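Side-chain contacts in ribokinase RBSK (Mycobacterium tuberculosis, PDB 3GO6), which probably phosphorylates D-ribose at O-5 with ATP and magnesium, as expected of a ribokinase in the PfkB family of carbohydrate kinases: residues A[139-144]-A[162-167]; A[157-162]-A[190-195]. All coordinates share one frame; numbering follows the deposited sequence.

Contact 1 (A[139-144]-A[162-167]); sequences SAVANC and ARAAQS
Val141 carries this contact for the loop, setting its CG2 methyl against the helix at Ala164 and Ala165. The meeting is almost wholly apolar. CG2 lies 3.4 Å from Ala164 CB, tighter than two methyl carbons usually pack, so the valine and the alanine are pressed close here. The same methyl also reaches the helix backbone, at 3.6 Å from Ala165 N, and touches the second alanine more loosely, with 4.4 Å between Val141 CG2 and Ala165 CB. One branch of the valine thus covers two consecutive residues of the helix, methyl against methyl at Ala164 and over the start of the next residue at Ala165. With chi1 at -60°, CG2 is lodged between the backbone N and the carbonyl carbon of Val141, while CG1 stands anti to that carbonyl carbon, which makes CG2, not CG1, the branch facing Ala164 and Ala165. The small alanine side chains let the backbones come near, the CA atoms of Val141 and Ala165 being 5.9 Å apart.

Hydrogen bonds do not cross between the segments; they shape each one separately. On the loop, Ala142 N donates to Ser139 O and closes a type I beta turn that has Val141 at its third position. On the helix, Arg163 O accepts from both Ser167 N and Ser167 OG, which approach from opposite faces of the carbonyl plane. The hydroxyl bond measures 3.2 Å from Ser167 OG to Arg163 O, with the donor tilted 27° from that plane.

This packing joins the loop leading into strand 146-149 to the last turns of helix 155-167, away from the ribose and magnesium sites. Val141 also rests on Cys23 and Val25 of strand 21-25, and both it and Ala165 touch Leu147 of strand 146-149, so the contact closes over two neighbouring parallel strands of the central sheet.

Contact 2 (A[157-162]-A[190-195]); sequences TALAAA and AAIADV
Ile192 meets Leu159 and Ala162 where two helices lie side by side on the central sheet of this ribokinase-like alpha/beta fold. Helices 155-167 and 183-192 are successive connections between the parallel neighbouring strands 146-149, 171-175 and 195-199, the repeated beta-alpha-beta arrangement of such a sheet.

Along 190-195, Ala190 comes first and points its methyl away from 157-162; that methyl packs on Trp206 and Ser208. Ile192 then supplies the whole side-chain contact. Its side chain sets out toward 157-162, and chi1 of 63° puts CG1 between the backbone N and the carbonyl carbon. The chain runs on extended from there, chi2 168°, carrying CD1 forward as the leading methyl. After Ile192 the chain drops to the sheet: Ala193 makes the closest CA approach, 7.5 Å from the CA of Ala162, although its methyl does not touch 157-162. Asp194 fastens the descent, its OD2 accepting from Val172 N, and Val195 enters its strand beside 171-175.

On the facing helix, Leu159 and Ala162 stand one turn apart, and Leu159, with CG anti to its own N (chi1 179°), offers its CD1 branch to the isoleucine. The Ile192 CD1 methyl ends 3.9 Å from Ala162 CB and 4.2 Å from Leu159 CD1.

Both contacts use helix 155-167 and share Ala162, yet they engage different flanks of it: contact 1 joins it to the loop before strand 146-149, contact 2 to the next helix, 183-192. Each is mostly buried and has one partly exposed residue: Ala164 at the edge of contact 1, Ile192 at the centre of contact 2. Both use a beta-branched residue, but contact 1 presses a branch methyl of the shorter valine against methyl and backbone, whereas contact 2 reaches with the terminal methyl of isoleucine at ordinary packing distances. Between them, Gln166 NE2 probably hydrogen-bonds to Ile192 O at 2.8 Å; separately, the aliphatic Arg163 CG packs on Ile192 CD1.

Contact 1 (A[139-144]-A[162-167])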
loop_
_atom_site.group_PDB
_atom_site.type_symbol
_atom_site.label_atom_id
_atom_site.label_comp_id
_atom_site.label_asym_id
_atom_site.label_seq_id
_atom_site.Cartn_x
_atom_site.Cartn_y
_atom_site.Cartn_z
ATOM N N SER A 139 -12.231 -17.579 26.767
ATOM C CA SER A 139 -12.847 -18.748 26.137
ATOM C C SER A 139 -12.574 -18.801 24.629
ATOM O O SER A 139 -13.352 -19.392 23.869
ATOM C CB SER A 139 -14.359 -18.778 26.427
ATOM O OG SER A 139 -15.017 -17.679 25.806
ATOM N N ALA A 140 -11.465 -18.182 24.213
ATOM C CA ALA A 140 -11.008 -18.199 22.821
ATOM C C ALA A 140 -11.027 -19.602 22.222
ATOM O O ALA A 140 -11.508 -19.785 21.105
ATOM C CB ALA A 140 -9.601 -17.589 22.696
ATOM N N VAL A 141 -10.522 -20.587 22.964
ATOM C CA VAL A 141 -10.424 -21.961 22.451
ATOM C C VAL A 141 -11.423 -22.943 23.080
ATOM O O VAL A 141 -11.221 -24.161 23.039
ATOM C CB VAL A 141 -8.980 -22.503 22.559
ATOM C CG1 VAL A 141 -8.022 -21.623 21.750
ATOM C CG2 VAL A 141 -8.536 -22.563 24.013
ATOM N N ALA A 142 -12.509 -22.413 23.650
ATOM C CA ALA A 142 -13.575 -23.261 24.195
ATOM C C ALA A 142 -14.110 -24.191 23.113
ATOM O O ALA A 142 -14.294 -23.780 21.958
ATOM C CB ALA A 142 -14.706 -22.407 24.774
ATOM N N ASN A 143 -14.332 -25.446 23.489
ATOM C CA ASN A 143 -14.990 -26.425 22.626
ATOM C C ASN A 143 -14.430 -26.470 21.200
ATOM O O ASN A 143 -15.164 -26.248 20.223
ATOM C CB ASN A 143 -16.507 -26.182 22.588
ATOM C CG ASN A 143 -17.113 -26.026 23.977
ATOM O OD1 ASN A 143 -17.737 -25.002 24.285
ATOM N ND2 ASN A 143 -16.913 -27.032 24.829
ATOM N N CYS A 144 -13.127 -26.708 21.071
ATOM C CA CYS A 144 -12.588 -26.934 19.731
ATOM C C CYS A 144 -11.873 -28.266 19.625
ATOM O O CYS A 144 -11.446 -28.845 20.627
ATOM C CB CYS A 144 -11.721 -25.767 19.228
ATOM S SG CYS A 144 -10.027 -25.683 19.851
ATOM N N ALA A 162 -2.532 -22.000 22.909
ATOM C CA ALA A 162 -2.023 -23.374 22.756
ATOM C C ALA A 162 -2.126 -24.173 24.057
ATOM O O ALA A 162 -2.549 -25.332 24.047
ATOM C CB ALA A 162 -0.595 -23.363 22.243
ATOM N N ARG A 163 -1.748 -23.547 25.171
ATOM C CA ARG A 163 -1.805 -24.217 26.486
ATOM C C ARG A 163 -3.236 -24.549 26.900
ATOM O O ARG A 163 -3.494 -25.648 27.410
ATOM C CB ARG A 163 -1.110 -23.388 27.562
ATOM C CG ARG A 163 0.399 -23.461 27.480
ATOM C CD ARG A 163 1.060 -22.363 28.291
ATOM N NE ARG A 163 2.496 -22.598 28.357
ATOM C CZ ARG A 163 3.395 -21.712 28.772
ATOM N NH1 ARG A 163 3.021 -20.499 29.164
ATOM N NH2 ARG A 163 4.680 -22.045 28.778
ATOM N N ALA A 164 -4.161 -23.613 26.667
ATOM C CA ALA A 164 -5.596 -23.866 26.895
ATOM C C ALA A 164 -6.119 -24.998 26.008
ATOM O O ALA A 164 -6.729 -25.951 26.499
ATOM C CB ALA A 164 -6.394 -22.605 26.671
ATOM N N ALA A 165 -5.856 -24.910 24.703
ATOM C CA ALA A 165 -6.259 -25.959 23.775
ATOM C C ALA A 165 -5.720 -27.325 24.193
ATOM O O ALA A 165 -6.449 -28.315 24.169
ATOM C CB ALA A 165 -5.808 -25.628 22.337
ATOM N N GLN A 166 -4.448 -27.381 24.574
ATOM C CA GLN A 166 -3.842 -28.667 24.909
ATOM C C GLN A 166 -4.436 -29.304 26.169
ATOM O O GLN A 166 -4.600 -30.527 26.230
ATOM C CB GLN A 166 -2.328 -28.558 25.042
ATOM C CG GLN A 166 -1.646 -29.866 24.702
ATOM C CD GLN A 166 -0.208 -29.675 24.319
ATOM O OE1 GLN A 166 0.577 -29.153 25.108
ATOM N NE2 GLN A 166 0.158 -30.106 23.103
ATOM N N SER A 167 -4.764 -28.474 27.158
ATOM C CA SER A 167 -5.440 -28.955 28.362
ATOM C C SER A 167 -6.751 -29.644 28.024
ATOM O O SER A 167 -7.109 -30.633 28.662
ATOM C CB SER A 167 -5.689 -27.813 29.344
ATOM O OG SER A 167 -4.461 -27.387 29.905
#

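Contact 2 (A[157-162]-A[190-195])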
loop_
_atom_site.group_PDB
_atom_site.type_symbol
_atom_site.label_atom_id
_atom_site.label_comp_id
_atom_site.label_asym_id
_atom_site.label_seq_id
_atom_site.Cartn_x
_atom_site.Cartn_y
_atom_site.Cartn_z
ATOM N N THR A 157 0.402 -14.606 23.192
ATOM C CA THR A 157 -1.026 -14.877 22.998
ATOM C C THR A 157 -1.296 -16.209 22.278
ATOM O O THR A 157 -2.176 -16.972 22.688
ATOM C CB THR A 157 -1.710 -13.719 22.243
ATOM O OG1 THR A 157 -1.598 -12.528 23.035
ATOM C CG2 THR A 157 -3.190 -14.031 21.973
ATOM N N ALA A 158 -0.569 -16.479 21.196
ATOM C CA ALA A 158 -0.568 -17.805 20.573
ATOM C C ALA A 158 -0.288 -18.923 21.598
ATOM O O ALA A 158 -0.993 -19.934 21.638
ATOM C CB ALA A 158 0.477 -17.852 19.444
ATOM N N LEU A 159 0.749 -18.713 22.418
ATOM C CA LEU A 159 1.163 -19.664 23.461
ATOM C C LEU A 159 0.066 -19.923 24.490
ATOM O O LEU A 159 -0.212 -21.074 24.815
ATOM C CB LEU A 159 2.440 -19.173 24.169
ATOM C CG LEU A 159 3.003 -20.034 25.316
ATOM C CD1 LEU A 159 3.387 -21.413 24.808
ATOM C CD2 LEU A 159 4.211 -19.353 25.962
ATOM N N ALA A 160 -0.562 -18.864 24.995
ATOM C CA ALA A 160 -1.700 -19.011 25.904
ATOM C C ALA A 160 -2.840 -19.809 25.287
ATOM O O ALA A 160 -3.404 -20.677 25.939
ATOM C CB ALA A 160 -2.195 -17.665 26.376
ATOM N N ALA A 161 -3.183 -19.527 24.023
ATOM C CA ALA A 161 -4.216 -20.303 23.337
ATOM C C ALA A 161 -3.802 -21.768 23.235
ATOM O O ALA A 161 -4.620 -22.672 23.453
ATOM C CB ALA A 161 -4.483 -19.737 21.949
ATOM N N ALA A 162 -2.532 -22.000 22.909
ATOM C CA ALA A 162 -2.023 -23.374 22.756
ATOM C C ALA A 162 -2.126 -24.173 24.057
ATOM O O ALA A 162 -2.549 -25.332 24.047
ATOM C CB ALA A 162 -0.595 -23.363 22.243
ATOM N N ALA A 190 6.978 -24.013 20.670
ATOM C CA ALA A 190 7.522 -25.164 19.926
ATOM C C ALA A 190 7.502 -26.456 20.765
ATOM O O ALA A 190 7.188 -27.543 20.254
ATOM C CB ALA A 190 8.920 -24.858 19.415
ATOM N N ALA A 191 7.786 -26.311 22.059
ATOM C CA ALA A 191 7.817 -27.433 23.022
ATOM C C ALA A 191 6.510 -28.207 23.060
ATOM O O ALA A 191 6.509 -29.413 23.311
ATOM C CB ALA A 191 8.173 -26.915 24.441
ATOM N N ILE A 192 5.398 -27.527 22.784
ATOM C CA ILE A 192 4.074 -28.145 22.897
ATOM C C ILE A 192 3.254 -28.285 21.595
ATOM O O ILE A 192 2.211 -28.939 21.601
ATOM C CB ILE A 192 3.196 -27.451 24.000
ATOM C CG1 ILE A 192 2.919 -25.981 23.657
ATOM C CG2 ILE A 192 3.870 -27.558 25.381
ATOM C CD1 ILE A 192 1.839 -25.336 24.533
ATOM N N ALA A 193 3.696 -27.678 20.495
ATOM C CA ALA A 193 2.934 -27.770 19.226
ATOM C C ALA A 193 2.825 -29.214 18.740
ATOM O O ALA A 193 3.825 -29.928 18.710
ATOM C CB ALA A 193 3.581 -26.889 18.127
ATOM N N ASP A 194 1.622 -29.621 18.350
ATOM C CA ASP A 194 1.376 -30.909 17.728
ATOM C C ASP A 194 1.802 -30.886 16.251
ATOM O O ASP A 194 2.455 -31.821 15.766
ATOM C CB ASP A 194 -0.108 -31.305 17.847
ATOM C CG ASP A 194 -0.549 -31.548 19.303
ATOM O OD1 ASP A 194 0.193 -32.231 20.046
ATOM O OD2 ASP A 194 -1.637 -31.042 19.710
ATOM N N VAL A 195 1.409 -29.821 15.546
ATOM C CA VAL A 195 1.616 -29.683 14.098
ATOM C C VAL A 195 2.153 -28.287 13.868
ATOM O O VAL A 195 1.636 -27.329 14.456
ATOM C CB VAL A 195 0.263 -29.807 13.305
ATOM C CG1 VAL A 195 0.477 -29.764 11.775
ATOM C CG2 VAL A 195 -0.483 -31.054 13.696
#